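Local coordinates for protein colicin-B (PDB 1RH1) that kills Escherichia coli and close relatives by forming a channel that depolarises the cytoplasmic membrane and dissipates cellular energy, at residues Asn394-Phe399 against Leu466-Ala471. Sequence-based numbering, arbitrary orientation.
Sequences NAWKAF and LTLGSA
Phe399 and Ala471 bring the two backbones closest, with their CA atoms 7.4 Å apart. The short helical axes of 394-398 and 466-471 pass 12.1 Å apart, with 111° between their N-to-C directions. Two aromatic side chains span the gap: Trp396, near the end of helix 386-398, and Phe399, in the loop that follows. The CB of Ala471 lies against both rings where they meet, 3.6 Å from Trp396 CH2 and 3.7 Å from Phe399 CE1. Trp396 CZ3 lies over the centre of one face of the Phe399 ring. Phe399 has its CG anti to the backbone N (chi1 177°), which carries the ring across to the second helix. There its CZ meets Thr467 CG2 at 3.9 Å. Trp396 CH2, at the indole edge, lies 3.8 Å from Thr467 O, which sits near the ring plane. The same CH2 is 4.2 Å from Leu468 CD2. The Thr467 hydroxyl bonds Leu463 O of its own helix. Arg428 binds the carbonyls of Trp396 and Phe399. The contact joins helix 386-398 to helix 457-472, a predicted membrane-spanning helix of the pore-forming domain. No hydrogen bond crosses between the segments, so their contact rests on buried, mainly apolar packing.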
loop_
_atom_site.group_PDB
_atom_site.type_symbol
_atom_site.label_atom_id
_atom_site.label_comp_id
_atom_site.label_asym_id
_atom_site.label_seq_id
_atom_site.Cartn_x
_atom_site.Cartn_y
_atom_site.Cartn_z
ATOM N N ASN A 394 40.213 -14.425 24.324
ATOM C CA ASN A 394 40.984 -13.215 24.072
ATOM C C ASN A 394 40.638 -12.455 22.790
ATOM O O ASN A 394 40.797 -11.235 22.698
ATOM C CB ASN A 394 42.437 -13.575 24.050
ATOM C CG ASN A 394 43.039 -13.825 25.419
ATOM O OD1 ASN A 394 43.899 -14.691 25.567
ATOM N ND2 ASN A 394 42.645 -13.087 26.455
ATOM N N ALA A 395 40.142 -13.180 21.786
ATOM C CA ALA A 395 39.660 -12.579 20.556
ATOM C C ALA A 395 38.356 -11.840 20.798
ATOM O O ALA A 395 38.126 -10.779 20.217
ATOM C CB ALA A 395 39.421 -13.649 19.518
ATOM N N TRP A 396 37.483 -12.374 21.653
ATOM C CA TRP A 396 36.301 -11.630 22.012
ATOM C C TRP A 396 36.628 -10.432 22.902
ATOM O O TRP A 396 36.048 -9.369 22.718
ATOM C CB TRP A 396 35.356 -12.587 22.677
ATOM C CG TRP A 396 34.503 -13.348 21.674
ATOM C CD1 TRP A 396 34.604 -14.701 21.533
ATOM C CD2 TRP A 396 33.558 -12.790 20.858
ATOM N NE1 TRP A 396 33.718 -15.013 20.631
ATOM C CE2 TRP A 396 33.077 -13.914 20.209
ATOM C CE3 TRP A 396 33.034 -11.526 20.566
ATOM C CZ2 TRP A 396 32.065 -13.789 19.263
ATOM C CZ3 TRP A 396 32.020 -11.402 19.618
ATOM C CH2 TRP A 396 31.532 -12.533 18.971
ATOM N N LYS A 397 37.597 -10.503 23.827
ATOM C CA LYS A 397 38.001 -9.392 24.682
ATOM C C LYS A 397 38.477 -8.178 23.926
ATOM O O LYS A 397 38.450 -7.075 24.440
ATOM C CB LYS A 397 39.120 -9.786 25.584
ATOM C CG LYS A 397 38.743 -10.865 26.543
ATOM C CD LYS A 397 39.910 -10.967 27.483
ATOM C CE LYS A 397 39.397 -11.266 28.874
ATOM N NZ LYS A 397 38.638 -10.140 29.376
ATOM N N ALA A 398 38.954 -8.363 22.699
ATOM C CA ALA A 398 39.426 -7.270 21.875
ATOM C C ALA A 398 38.408 -6.811 20.838
ATOM O O ALA A 398 38.571 -5.771 20.187
ATOM C CB ALA A 398 40.682 -7.707 21.187
ATOM N N PHE A 399 37.313 -7.563 20.684
ATOM C CA PHE A 399 36.225 -7.187 19.802
ATOM C C PHE A 399 35.730 -5.788 20.131
ATOM O O PHE A 399 35.657 -5.387 21.283
ATOM C CB PHE A 399 35.141 -8.233 19.977
ATOM C CG PHE A 399 33.863 -8.009 19.201
ATOM C CD1 PHE A 399 33.774 -8.450 17.889
ATOM C CD2 PHE A 399 32.783 -7.375 19.810
ATOM C CE1 PHE A 399 32.599 -8.258 17.183
ATOM C CE2 PHE A 399 31.604 -7.184 19.101
ATOM C CZ PHE A 399 31.515 -7.626 17.787
ATOM N N LEU A 466 24.969 -11.636 12.756
ATOM C CA LEU A 466 25.976 -10.690 12.346
ATOM C C LEU A 466 27.077 -10.556 13.379
ATOM O O LEU A 466 28.231 -10.725 13.004
ATOM C CB LEU A 466 25.399 -9.337 12.155
ATOM C CG LEU A 466 24.620 -9.095 10.912
ATOM C CD1 LEU A 466 24.130 -7.668 10.935
ATOM C CD2 LEU A 466 25.493 -9.272 9.693
ATOM N N THR A 467 26.799 -10.288 14.667
ATOM C CA THR A 467 27.830 -10.182 15.700
ATOM C C THR A 467 28.676 -11.449 15.742
ATOM O O THR A 467 29.899 -11.319 15.815
ATOM C CB THR A 467 27.212 -9.962 17.108
ATOM O OG1 THR A 467 26.428 -8.778 17.059
ATOM C CG2 THR A 467 28.269 -9.800 18.184
ATOM N N LEU A 468 28.084 -12.658 15.658
ATOM C CA LEU A 468 28.880 -13.875 15.690
ATOM C C LEU A 468 29.712 -14.133 14.436
ATOM O O LEU A 468 30.899 -14.443 14.522
ATOM C CB LEU A 468 27.994 -15.093 15.915
ATOM C CG LEU A 468 27.203 -15.253 17.181
ATOM C CD1 LEU A 468 26.858 -16.716 17.345
ATOM C CD2 LEU A 468 28.009 -14.832 18.380
ATOM N N GLY A 469 29.101 -13.984 13.256
ATOM C CA GLY A 469 29.712 -14.258 11.968
ATOM C C GLY A 469 30.773 -13.248 11.622
ATOM O O GLY A 469 31.918 -13.617 11.388
ATOM N N SER A 470 30.417 -11.964 11.622
ATOM C CA SER A 470 31.385 -10.933 11.301
ATOM C C SER A 470 32.464 -10.711 12.357
ATOM O O SER A 470 33.375 -9.907 12.194
ATOM C CB SER A 470 30.631 -9.631 11.007
ATOM O OG SER A 470 29.982 -9.116 12.143
ATOM N N ALA A 471 32.396 -11.432 13.463
ATOM C CA ALA A 471 33.470 -11.414 14.426
ATOM C C ALA A 471 34.376 -12.553 14.009
ATOM O O ALA A 471 35.574 -12.314 14.030
ATOM C CB ALA A 471 32.990 -11.688 15.839
#